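PDB 4FBL: LipS lipolytic enzyme from Unidentified, which probably hydrolyses ester bonds of lipid-like substrates, as a thermostable lipolytic enzyme of the alpha/beta-hydrolase superfamily. Local coordinates for residues P44-G49 with T80-R85; S50-L55 with C119-M124; A94-S99 with V194-A199. All blocks are in the same frame, centred on the assembly; numbering follows the deposited sequence.

In the fold
Contacts 1 and 2 belong to the same mixed sheet, the core of the alpha/beta-hydrolase fold, their centres about 11 Å apart. Contact 1 joins the outermost strand 45-47 to strand 80-83 and contact 2 joins strand 52-57 to strand 121-127; since strands 80-83 and 52-57 also pair, four adjacent strands are tied together. Contact 3 joins helix 93-97 to strand 194-196 away from that sheet, about 25 Å from contact 1 and about 31 Å from contact 2 between centres, with the M96 side chain about 8 Å from the bound spermidine. Along the chain contact 1 closes before contact 3 opens, and contact 2 alternates with both. Sheet edge and pocket surroundings are thus built separately.

Contact 1: P44-G49 with T80-R85; sequences PLYSVG and TVATPR
Y46 lays its ring beside A82, with CE1 3.6 Å from A82 CB, and reaches on until its hydroxyl comes against P84 CA and CB, where the two side chains cross at about a right angle. The ring carries this far because CG lies anti to the carbonyl carbon (chi1 -73°), which turns the ring across toward strand 80-83. At its end a water, lying in the ring plane, is hydrogen-bonded to Y46 OH at 2.9 Å and also accepts the backbone N-H of R85, bridging the phenol to the backbone just past the strand. L45 and S47 project from the other face of the sheet, beside T83 and V81; L45 CB meets T83 CB at 4.0 Å.

Behind these side chains runs a regular antiparallel ladder. L45 pairs with T83 and S47 with V81 as hydrogen-bonded pairs, each closed by two N-H...O bonds, while Y46 and A82 form the non-hydrogen-bonded pair between them. The L45 carbonyl points almost directly at T83 N, its O 2.8 Å from that atom, although the N-H is bent (147°). Beyond the ladder, T80 OG1 accepts the N-H of G49 at 2.8 Å and donates to S50 O, so one hydroxyl grips the chain at two successive residues as it leaves the strand.

Strand 45-47 is the outermost strand on this side, and 80-83 bonds on its other side to strand 52-57. Helix 68-76 covers the L45, S47 and T83 face, whereas helix 101-118 packs against T80 and A82 on the opposite face, its W114 meeting the Y46 ring edge-to-face.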
ATOM      1  N   PRO C  44      27.885   0.810   0.445  1.00 25.56           N
ATOM      2  CA  PRO C  44      27.350  -0.219  -0.456  1.00 26.83           C
ATOM      3  C   PRO C  44      28.495  -1.178  -0.772  1.00 30.11           C
ATOM      4  O   PRO C  44      29.657  -0.844  -0.495  1.00 31.22           O
ATOM      5  CB  PRO C  44      26.989   0.558  -1.718  1.00 25.80           C
ATOM      6  CG  PRO C  44      27.743   1.863  -1.632  1.00 26.59           C
ATOM      7  CD  PRO C  44      27.944   2.148  -0.186  1.00 25.17           C
ATOM      8  N   LEU C  45      28.191  -2.334  -1.345  1.00 29.97           N
ATOM      9  CA  LEU C  45      29.215  -3.260  -1.831  1.00 30.96           C
ATOM     10  C   LEU C  45      28.923  -3.595  -3.291  1.00 30.45           C
ATOM     11  O   LEU C  45      27.821  -4.012  -3.619  1.00 30.56           O
ATOM     12  CB  LEU C  45      29.223  -4.504  -0.932  1.00 32.20           C
ATOM     13  CG  LEU C  45      29.689  -5.921  -1.381  1.00 38.35           C
ATOM     14  CD1 LEU C  45      30.550  -5.990  -2.652  1.00 40.15           C
ATOM     15  CD2 LEU C  45      30.295  -6.740  -0.225  1.00 36.91           C
ATOM     16  N   TYR C  46      29.885  -3.303  -4.174  1.00 29.76           N
ATOM     17  CA  TYR C  46      29.835  -3.549  -5.599  1.00 29.71           C
ATOM     18  C   TYR C  46      31.091  -4.415  -5.843  1.00 30.82           C
ATOM     19  O   TYR C  46      32.173  -4.141  -5.270  1.00 31.15           O
ATOM     20  CB  TYR C  46      29.872  -2.235  -6.412  1.00 30.03           C
ATOM     21  CG  TYR C  46      28.573  -1.507  -6.298  1.00 34.11           C
ATOM     22  CD1 TYR C  46      27.444  -1.893  -7.083  1.00 33.18           C
ATOM     23  CD2 TYR C  46      28.415  -0.462  -5.376  1.00 32.97           C
ATOM     24  CE1 TYR C  46      26.207  -1.270  -6.932  1.00 32.66           C
ATOM     25  CE2 TYR C  46      27.158   0.177  -5.217  1.00 37.08           C
ATOM     26  CZ  TYR C  46      26.067  -0.240  -5.984  1.00 36.41           C
ATOM     27  OH  TYR C  46      24.860   0.415  -5.846  1.00 34.78           O
ATOM     28  N   SER C  47      30.945  -5.521  -6.567  1.00 29.26           N
ATOM     29  CA  SER C  47      32.102  -6.404  -6.804  1.00 30.64           C
ATOM     30  C   SER C  47      31.895  -6.960  -8.195  1.00 29.75           C
ATOM     31  O   SER C  47      30.797  -7.437  -8.493  1.00 27.91           O
ATOM     32  CB  SER C  47      32.155  -7.492  -5.749  1.00 29.86           C
ATOM     33  OG  SER C  47      33.098  -8.480  -6.141  1.00 33.48           O
ATOM     34  N   VAL C  48      32.881  -6.807  -9.086  1.00 29.38           N
ATOM     35  CA  VAL C  48      32.648  -7.294 -10.450  1.00 29.41           C
ATOM     36  C   VAL C  48      33.303  -8.679 -10.582  1.00 28.94           C
ATOM     37  O   VAL C  48      34.416  -8.854 -10.127  1.00 27.63           O
ATOM     38  CB  VAL C  48      33.268  -6.358 -11.446  1.00 30.92           C
ATOM     39  CG1 VAL C  48      33.025  -6.859 -12.947  1.00 27.93           C
ATOM     40  CG2 VAL C  48      32.806  -4.914 -11.148  1.00 31.09           C
ATOM     41  N   GLY C  49      32.613  -9.649 -11.183  1.00 27.70           N
ATOM     42  CA  GLY C  49      33.114 -11.048 -11.204  1.00 28.27           C
ATOM     43  C   GLY C  49      32.662 -11.667 -12.529  1.00 26.80           C
ATOM     44  O   GLY C  49      32.815 -11.055 -13.565  1.00 27.47           O
ATOM     45  N   THR C  80      29.364 -11.491  -9.909  1.00 19.76           N
ATOM     46  CA  THR C  80      29.187 -10.015  -9.847  1.00 22.56           C
ATOM     47  C   THR C  80      28.058  -9.717  -8.800  1.00 23.20           C
ATOM     48  O   THR C  80      27.083 -10.506  -8.729  1.00 23.66           O
ATOM     49  CB  THR C  80      28.847  -9.477 -11.243  1.00 24.57           C
ATOM     50  OG1 THR C  80      29.958  -9.754 -12.137  1.00 26.42           O
ATOM     51  CG2 THR C  80      28.587  -7.963 -11.273  1.00 21.23           C
ATOM     52  N   VAL C  81      28.273  -8.695  -7.949  1.00 21.59           N
ATOM     53  CA  VAL C  81      27.447  -8.397  -6.759  1.00 21.16           C
ATOM     54  C   VAL C  81      27.140  -6.901  -6.720  1.00 20.95           C
ATOM     55  O   VAL C  81      28.077  -6.074  -6.836  1.00 21.17           O
ATOM     56  CB  VAL C  81      28.066  -8.835  -5.400  1.00 21.73           C
ATOM     57  CG1 VAL C  81      27.067  -8.572  -4.248  1.00 16.60           C
ATOM     58  CG2 VAL C  81      28.380 -10.371  -5.359  1.00 20.19           C
ATOM     59  N   ALA C  82      25.854  -6.540  -6.626  1.00 19.39           N
ATOM     60  CA  ALA C  82      25.442  -5.131  -6.306  1.00 18.57           C
ATOM     61  C   ALA C  82      24.618  -5.186  -5.025  1.00 18.81           C
ATOM     62  O   ALA C  82      23.516  -5.800  -5.023  1.00 16.85           O
ATOM     63  CB  ALA C  82      24.596  -4.504  -7.447  1.00 20.12           C
ATOM     64  N   THR C  83      25.117  -4.506  -3.962  1.00 18.15           N
ATOM     65  CA  THR C  83      24.450  -4.404  -2.701  1.00 18.14           C
ATOM     66  C   THR C  83      24.273  -2.902  -2.485  1.00 18.81           C
ATOM     67  O   THR C  83      25.119  -2.281  -1.876  1.00 20.17           O
ATOM     68  CB  THR C  83      25.290  -4.968  -1.549  1.00 19.74           C
ATOM     69  OG1 THR C  83      25.664  -6.274  -1.954  1.00 22.30           O
ATOM     70  CG2 THR C  83      24.429  -5.090  -0.246  1.00 16.89           C
ATOM     71  N   PRO C  84      23.178  -2.309  -2.984  1.00 17.71           N
ATOM     72  CA  PRO C  84      23.046  -0.834  -2.925  1.00 17.87           C
ATOM     73  C   PRO C  84      22.708  -0.290  -1.555  1.00 17.38           C
ATOM     74  O   PRO C  84      22.075  -0.977  -0.757  1.00 18.37           O
ATOM     75  CB  PRO C  84      21.821  -0.535  -3.854  1.00 18.88           C
ATOM     76  CG  PRO C  84      21.047  -1.869  -3.890  1.00 20.39           C
ATOM     77  CD  PRO C  84      22.135  -2.949  -3.796  1.00 16.88           C
ATOM     78  N   ARG C  85      22.998   0.998  -1.376  1.00 18.44           N
ATOM     79  CA  ARG C  85      22.616   1.717  -0.175  1.00 19.71           C
ATOM     80  C   ARG C  85      21.302   2.436  -0.600  1.00 20.10           C
ATOM     81  O   ARG C  85      21.326   3.322  -1.459  1.00 17.90           O
ATOM     82  CB  ARG C  85      23.686   2.757   0.231  1.00 19.79           C
ATOM     83  CG  ARG C  85      23.331   3.434   1.579  1.00 21.96           C
ATOM     84  CD  ARG C  85      24.455   4.491   1.980  1.00 20.18           C
ATOM     85  NE  ARG C  85      24.703   5.419   0.875  1.00 25.57           N
ATOM     86  CZ  ARG C  85      23.952   6.468   0.577  1.00 26.41           C
ATOM     87  NH1 ARG C  85      22.808   6.742   1.225  1.00 27.54           N
ATOM     88  NH2 ARG C  85      24.353   7.231  -0.394  1.00 27.45           N
TER
HETATM   89  O   HOH W   1      24.344   2.428  -3.822  1.00 20.68           O

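Contact 2: S50-L55 with C119-M124; sequences SRIGVL and CDVLFM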
ATOM      1  N   SER C  50      31.974 -12.808 -12.480  1.00 28.10           N
ATOM      2  CA  SER C  50      31.426 -13.438 -13.705  1.00 27.52           C
ATOM      3  C   SER C  50      30.194 -12.839 -14.306  1.00 28.36           C
ATOM      4  O   SER C  50      29.622 -11.845 -13.823  1.00 26.89           O
ATOM      5  CB  SER C  50      31.148 -14.912 -13.526  1.00 29.86           C
ATOM      6  OG  SER C  50      30.210 -15.167 -12.473  1.00 29.79           O
ATOM      7  N   ARG C  51      29.815 -13.492 -15.382  1.00 25.82           N
ATOM      8  CA  ARG C  51      28.650 -13.230 -16.143  1.00 24.92           C
ATOM      9  C   ARG C  51      27.347 -13.533 -15.369  1.00 23.73           C
ATOM     10  O   ARG C  51      26.293 -13.239 -15.827  1.00 24.32           O
ATOM     11  CB  ARG C  51      28.720 -14.050 -17.403  1.00 26.77           C
ATOM     12  CG  ARG C  51      28.945 -15.558 -17.211  1.00 31.12           C
ATOM     13  CD  ARG C  51      29.425 -16.223 -18.493  1.00 37.42           C
ATOM     14  NE  ARG C  51      29.303 -17.680 -18.519  1.00 43.21           N
ATOM     15  CZ  ARG C  51      30.314 -18.524 -18.431  1.00 41.85           C
ATOM     16  NH1 ARG C  51      31.523 -18.065 -18.315  1.00 41.22           N
ATOM     17  NH2 ARG C  51      30.110 -19.824 -18.446  1.00 42.80           N
ATOM     18  N   ILE C  52      27.449 -14.113 -14.195  1.00 21.81           N
ATOM     19  CA  ILE C  52      26.215 -14.301 -13.366  1.00 22.99           C
ATOM     20  C   ILE C  52      26.235 -13.273 -12.214  1.00 21.64           C
ATOM     21  O   ILE C  52      27.235 -13.180 -11.523  1.00 22.82           O
ATOM     22  CB  ILE C  52      26.150 -15.701 -12.843  1.00 21.48           C
ATOM     23  CG1 ILE C  52      26.001 -16.698 -14.050  1.00 22.31           C
ATOM     24  CG2 ILE C  52      24.845 -15.893 -11.903  1.00 22.35           C
ATOM     25  CD1 ILE C  52      26.304 -18.161 -13.589  1.00 21.09           C
ATOM     26  N   GLY C  53      25.160 -12.502 -12.047  1.00 20.40           N
ATOM     27  CA  GLY C  53      25.193 -11.427 -11.010  1.00 20.60           C
ATOM     28  C   GLY C  53      24.053 -11.510  -9.970  1.00 20.26           C
ATOM     29  O   GLY C  53      23.013 -12.104 -10.248  1.00 20.08           O
ATOM     30  N   VAL C  54      24.274 -10.949  -8.790  1.00 20.37           N
ATOM     31  CA  VAL C  54      23.290 -11.023  -7.680  1.00 20.15           C
ATOM     32  C   VAL C  54      23.059  -9.599  -7.184  1.00 19.82           C
ATOM     33  O   VAL C  54      24.049  -8.907  -6.818  1.00 20.12           O
ATOM     34  CB  VAL C  54      23.774 -11.879  -6.459  1.00 19.79           C
ATOM     35  CG1 VAL C  54      22.616 -12.147  -5.446  1.00 16.20           C
ATOM     36  CG2 VAL C  54      24.391 -13.223  -6.935  1.00 20.93           C
ATOM     37  N   LEU C  55      21.774  -9.208  -7.089  1.00 17.95           N
ATOM     38  CA  LEU C  55      21.394  -7.914  -6.556  1.00 15.67           C
ATOM     39  C   LEU C  55      20.976  -8.220  -5.130  1.00 16.68           C
ATOM     40  O   LEU C  55      20.164  -9.120  -4.921  1.00 14.51           O
ATOM     41  CB  LEU C  55      20.199  -7.394  -7.389  1.00 16.57           C
ATOM     42  CG  LEU C  55      20.015  -5.856  -7.377  1.00 17.01           C
ATOM     43  CD1 LEU C  55      18.919  -5.470  -8.399  1.00 13.67           C
ATOM     44  CD2 LEU C  55      19.573  -5.323  -6.009  1.00 14.28           C
ATOM     45  N   CYS C 119      26.649  -8.575 -16.850  1.00 26.73           N
ATOM     46  CA  CYS C 119      26.123  -9.929 -16.566  1.00 26.09           C
ATOM     47  C   CYS C 119      25.089 -10.333 -17.549  1.00 25.30           C
ATOM     48  O   CYS C 119      24.328  -9.549 -18.015  1.00 25.22           O
ATOM     49  CB  CYS C 119      25.444  -9.962 -15.170  1.00 25.70           C
ATOM     50  SG  CYS C 119      26.573  -9.567 -13.990  1.00 27.76           S
ATOM     51  N   ASP C 120      25.005 -11.641 -17.778  1.00 26.95           N
ATOM     52  CA  ASP C 120      23.961 -12.250 -18.607  1.00 27.80           C
ATOM     53  C   ASP C 120      22.766 -12.811 -17.824  1.00 24.92           C
ATOM     54  O   ASP C 120      21.791 -13.099 -18.393  1.00 22.70           O
ATOM     55  CB  ASP C 120      24.611 -13.521 -19.322  1.00 28.52           C
ATOM     56  CG  ASP C 120      25.726 -13.116 -20.309  1.00 35.95           C
ATOM     57  OD1 ASP C 120      25.591 -11.989 -20.881  1.00 41.97           O
ATOM     58  OD2 ASP C 120      26.726 -13.882 -20.490  1.00 39.33           O
ATOM     59  N   VAL C 121      22.976 -13.146 -16.571  1.00 25.31           N
ATOM     60  CA  VAL C 121      21.979 -13.845 -15.717  1.00 23.70           C
ATOM     61  C   VAL C 121      21.910 -13.038 -14.417  1.00 22.25           C
ATOM     62  O   VAL C 121      22.957 -12.663 -13.914  1.00 20.26           O
ATOM     63  CB  VAL C 121      22.533 -15.272 -15.359  1.00 23.65           C
ATOM     64  CG1 VAL C 121      21.501 -16.134 -14.657  1.00 23.42           C
ATOM     65  CG2 VAL C 121      23.005 -15.925 -16.620  1.00 26.23           C
ATOM     66  N   LEU C 122      20.696 -12.808 -13.879  1.00 20.08           N
ATOM     67  CA  LEU C 122      20.579 -12.056 -12.643  1.00 18.27           C
ATOM     68  C   LEU C 122      19.821 -12.825 -11.624  1.00 17.49           C
ATOM     69  O   LEU C 122      18.863 -13.476 -11.965  1.00 16.11           O
ATOM     70  CB  LEU C 122      19.797 -10.772 -12.957  1.00 20.07           C
ATOM     71  CG  LEU C 122      20.589  -9.553 -13.483  1.00 23.08           C
ATOM     72  CD1 LEU C 122      21.371  -9.631 -14.809  1.00 28.67           C
ATOM     73  CD2 LEU C 122      19.687  -8.252 -13.397  1.00 25.18           C
ATOM     74  N   PHE C 123      20.222 -12.713 -10.348  1.00 17.62           N
ATOM     75  CA  PHE C 123      19.374 -13.148  -9.219  1.00 16.06           C
ATOM     76  C   PHE C 123      19.127 -11.954  -8.277  1.00 15.72           C
ATOM     77  O   PHE C 123      19.897 -11.015  -8.278  1.00 14.68           O
ATOM     78  CB  PHE C 123      20.030 -14.281  -8.400  1.00 15.30           C
ATOM     79  CG  PHE C 123      20.187 -15.577  -9.174  1.00 17.64           C
ATOM     80  CD1 PHE C 123      21.188 -15.681 -10.170  1.00 16.78           C
ATOM     81  CD2 PHE C 123      19.312 -16.669  -8.964  1.00 18.99           C
ATOM     82  CE1 PHE C 123      21.374 -16.814 -10.901  1.00 19.75           C
ATOM     83  CE2 PHE C 123      19.490 -17.861  -9.751  1.00 15.86           C
ATOM     84  CZ  PHE C 123      20.574 -17.884 -10.707  1.00 19.29           C
ATOM     85  N   MET C 124      18.131 -12.066  -7.390  1.00 15.23           N
ATOM     86  CA  MET C 124      17.966 -11.003  -6.424  1.00 16.36           C
ATOM     87  C   MET C 124      17.534 -11.646  -5.125  1.00 15.54           C
ATOM     88  O   MET C 124      16.820 -12.647  -5.097  1.00 15.63           O
ATOM     89  CB  MET C 124      16.949  -9.930  -6.959  1.00 15.52           C
ATOM     90  CG  MET C 124      16.755  -8.806  -5.830  1.00 15.53           C
ATOM     91  SD  MET C 124      15.788  -7.481  -6.594  1.00 19.14           S
ATOM     92  CE  MET C 124      15.639  -6.414  -5.118  1.00 11.43           C
TER
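I52 and F123 lie side by side and point the same way from neighbouring parallel strands of the alpha/beta-hydrolase sheet, I52 CG2 touching F123 CE1 at 3.7 Å. The methyl sits at the edge of the ring, near its plane. The branch is placed there because CG2 lies anti to the backbone N of I52, whereas CG1, anti to the carbonyl carbon (chi1 -65°), runs alongside V121 and meets its CB at 4.0 Å. V54 shares this face, and helix 267-279 covers V54 and F123 with F277 and I278.

On the opposite face L55 and M124 also run side by side. L55 CB rests 4.0 Å from M124 CG, and the extended methionine runs on beside the leucine methyls, SD by CD1 and CE by CD2, and also touches T134 and A137 of helix 129-140; L55 instead meets A111, M112 and L115 of helix 101-118. M124 lies near, without touching, the presumed nucleophile elbow at the end of its strand.

Three backbone bonds hold the strands in register; those from G53 N to V121 O and L55 N to F123 O are nearly straight, F123 N to G53 O is more bent. At the strand entrance R51 and D120 cross obliquely, R51 CB meeting D120 OD2, but no salt bridge forms because the guanidinium leads away. The carbonyl of R51 takes D120 N on a lone pair at 2.8 Å, with a weak second bond from V121 N. C119 SG packs against the backbone of G53, 3.8 Å from its CA, on the side where the glycine carries no CB.

Contact 3: A94-S99 with V194-A199; sequences AEMAAS and VTPVPA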
ATOM      1  N   ALA C  94      16.688  12.095   9.265  1.00 26.53           N
ATOM      2  CA  ALA C  94      16.096  13.233   8.482  1.00 27.50           C
ATOM      3  C   ALA C  94      16.125  13.061   6.961  1.00 26.90           C
ATOM      4  O   ALA C  94      15.180  13.438   6.234  1.00 25.29           O
ATOM      5  CB  ALA C  94      16.773  14.606   8.835  1.00 27.66           C
ATOM      6  N   GLU C  95      17.233  12.569   6.427  1.00 27.85           N
ATOM      7  CA  GLU C  95      17.235  12.282   4.994  1.00 26.52           C
ATOM      8  C   GLU C  95      16.249  11.109   4.593  1.00 25.06           C
ATOM      9  O   GLU C  95      15.525  11.170   3.557  1.00 23.63           O
ATOM     10  CB  GLU C  95      18.658  12.066   4.509  1.00 28.33           C
ATOM     11  CG  GLU C  95      18.619  11.856   2.998  1.00 37.96           C
ATOM     12  CD  GLU C  95      19.958  11.518   2.315  1.00 44.08           C
ATOM     13  OE1 GLU C  95      20.354  12.414   1.509  1.00 49.42           O
ATOM     14  OE2 GLU C  95      20.552  10.389   2.518  1.00 39.10           O
ATOM     15  N   MET C  96      16.182  10.082   5.414  1.00 22.45           N
ATOM     16  CA  MET C  96      15.187   9.028   5.214  1.00 22.22           C
ATOM     17  C   MET C  96      13.664   9.526   5.242  1.00 24.89           C
ATOM     18  O   MET C  96      12.783   9.018   4.496  1.00 21.64           O
ATOM     19  CB  MET C  96      15.408   7.911   6.236  1.00 21.40           C
ATOM     20  CG  MET C  96      14.521   6.674   5.932  1.00 17.23           C
ATOM     21  SD  MET C  96      14.577   5.369   7.133  1.00 22.28           S
ATOM     22  CE  MET C  96      13.219   4.397   6.530  1.00 14.45           C
ATOM     23  N   ALA C  97      13.389  10.535   6.095  1.00 25.84           N
ATOM     24  CA  ALA C  97      12.042  11.150   6.215  1.00 25.73           C
ATOM     25  C   ALA C  97      11.646  11.753   4.900  1.00 24.26           C
ATOM     26  O   ALA C  97      10.451  11.837   4.604  1.00 24.77           O
ATOM     27  CB  ALA C  97      12.038  12.282   7.370  1.00 24.22           C
ATOM     28  N   ALA C  98      12.627  12.239   4.127  1.00 25.11           N
ATOM     29  CA  ALA C  98      12.361  12.848   2.816  1.00 25.83           C
ATOM     30  C   ALA C  98      12.404  11.845   1.600  1.00 25.65           C
ATOM     31  O   ALA C  98      12.255  12.253   0.457  1.00 25.94           O
ATOM     32  CB  ALA C  98      13.332  14.075   2.555  1.00 23.57           C
ATOM     33  N   SER C  99      12.536  10.542   1.867  1.00 24.70           N
ATOM     34  CA  SER C  99      12.772   9.531   0.831  1.00 24.39           C
ATOM     35  C   SER C  99      11.498   8.744   0.632  1.00 23.74           C
ATOM     36  O   SER C  99      10.700   8.585   1.567  1.00 22.05           O
ATOM     37  CB  SER C  99      13.889   8.580   1.311  1.00 24.32           C
ATOM     38  OG  SER C  99      15.117   9.291   1.478  1.00 26.43           O
ATOM     39  N   VAL C 194      16.060   5.233  15.521  1.00 27.77           N
ATOM     40  CA  VAL C 194      14.675   5.748  15.502  1.00 28.46           C
ATOM     41  C   VAL C 194      14.027   5.383  14.116  1.00 29.67           C
ATOM     42  O   VAL C 194      14.748   5.205  13.070  1.00 28.13           O
ATOM     43  CB  VAL C 194      14.626   7.304  15.731  1.00 27.16           C
ATOM     44  CG1 VAL C 194      15.267   7.682  17.091  1.00 28.12           C
ATOM     45  CG2 VAL C 194      15.346   8.125  14.605  1.00 26.94           C
ATOM     46  N   THR C 195      12.698   5.241  14.122  1.00 29.13           N
ATOM     47  CA  THR C 195      11.899   5.208  12.866  1.00 28.48           C
ATOM     48  C   THR C 195      11.333   6.589  12.475  1.00 27.14           C
ATOM     49  O   THR C 195      10.570   7.191  13.260  1.00 27.80           O
ATOM     50  CB  THR C 195      10.765   4.299  13.102  1.00 28.91           C
ATOM     51  OG1 THR C 195      11.302   3.024  13.478  1.00 32.21           O
ATOM     52  CG2 THR C 195       9.882   4.200  11.826  1.00 31.39           C
ATOM     53  N   PRO C 196      11.768   7.152  11.329  1.00 25.91           N
ATOM     54  CA  PRO C 196      11.223   8.429  10.864  1.00 25.71           C
ATOM     55  C   PRO C 196       9.784   8.199  10.300  1.00 25.85           C
ATOM     56  O   PRO C 196       9.557   7.501   9.284  1.00 24.52           O
ATOM     57  CB  PRO C 196      12.122   8.827   9.688  1.00 24.05           C
ATOM     58  CG  PRO C 196      13.127   7.774   9.596  1.00 27.43           C
ATOM     59  CD  PRO C 196      12.720   6.585  10.353  1.00 24.87           C
ATOM     60  N   VAL C 197       8.827   8.742  11.031  1.00 25.08           N
ATOM     61  CA  VAL C 197       7.377   8.576  10.734  1.00 22.25           C
ATOM     62  C   VAL C 197       6.941   8.824   9.283  1.00 19.52           C
ATOM     63  O   VAL C 197       6.234   7.978   8.712  1.00 19.67           O
ATOM     64  CB  VAL C 197       6.564   9.367  11.786  1.00 21.93           C
ATOM     65  CG1 VAL C 197       5.040   9.459  11.389  1.00 18.53           C
ATOM     66  CG2 VAL C 197       6.665   8.640  13.043  1.00 21.04           C
ATOM     67  N   PRO C 198       7.409   9.911   8.661  1.00 18.87           N
ATOM     68  CA  PRO C 198       6.896  10.090   7.302  1.00 20.40           C
ATOM     69  C   PRO C 198       7.274   8.982   6.303  1.00 20.00           C
ATOM     70  O   PRO C 198       6.704   9.000   5.224  1.00 21.56           O
ATOM     71  CB  PRO C 198       7.540  11.395   6.829  1.00 19.51           C
ATOM     72  CG  PRO C 198       7.801  12.137   8.133  1.00 21.43           C
ATOM     73  CD  PRO C 198       8.229  11.060   9.071  1.00 20.45           C
ATOM     74  N   ALA C 199       8.272   8.135   6.624  1.00 17.16           N
ATOM     75  CA  ALA C 199       8.802   7.202   5.616  1.00 15.85           C
ATOM     76  C   ALA C 199       7.896   6.017   5.735  1.00 14.74           C
ATOM     77  O   ALA C 199       7.897   5.207   4.863  1.00 13.52           O
ATOM     78  CB  ALA C 199      10.292   6.814   5.863  1.00 15.14           C
TER
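M96 leaves the last turn of helix 93-97 and reaches across P196 to A199, and each atom of its side chain finds a partner on the way. CB lies 4.1 Å from P196 CG, and CG of the methionine is equally near the same ring carbon. SD comes closest, 3.7 Å from P196 CG, with P196 CD just beyond, so the sulfur rests against the CG-CD side of the proline while the two side chains cross at about a right angle. CE then passes the ring and ends 3.9 Å from the methyl of A199. This reach depends on an extended chain: CG lies anti to the backbone N (chi1 -171°) and the two following torsions are also near 180°. An alanine at this position would remove the sulfur and terminal methyl, and would probably leave P196 and A199 without much of their apolar cover from the helix.

A199 CB also meets the carbonyl oxygen of M96 at 3.6 Å, the same oxygen that accepts S99 N as the helix ends. A97 presents its CB to both prolines, at 4.2 Å from P196 CB and slightly farther from P198 CG, and its carbonyl oxygen faces P198 CB. No hydrogen bond crosses between the segments; apolar groups do the joining, M96 and A97 from the helix side. Within 194-199, A199 N bonds back to P196 O, folding the chain so that P196, P198 and A199 all turn toward the helix.

M96 also touches F60, a residue of the spermidine pocket, and H89. Strand 194-196 pairs with strand 174-176 in a small antiparallel sheet, probably part of the cap, and helix 200-213 begins immediately after A199, so helix 93-97 packs where this two-stranded sheet passes into a helix.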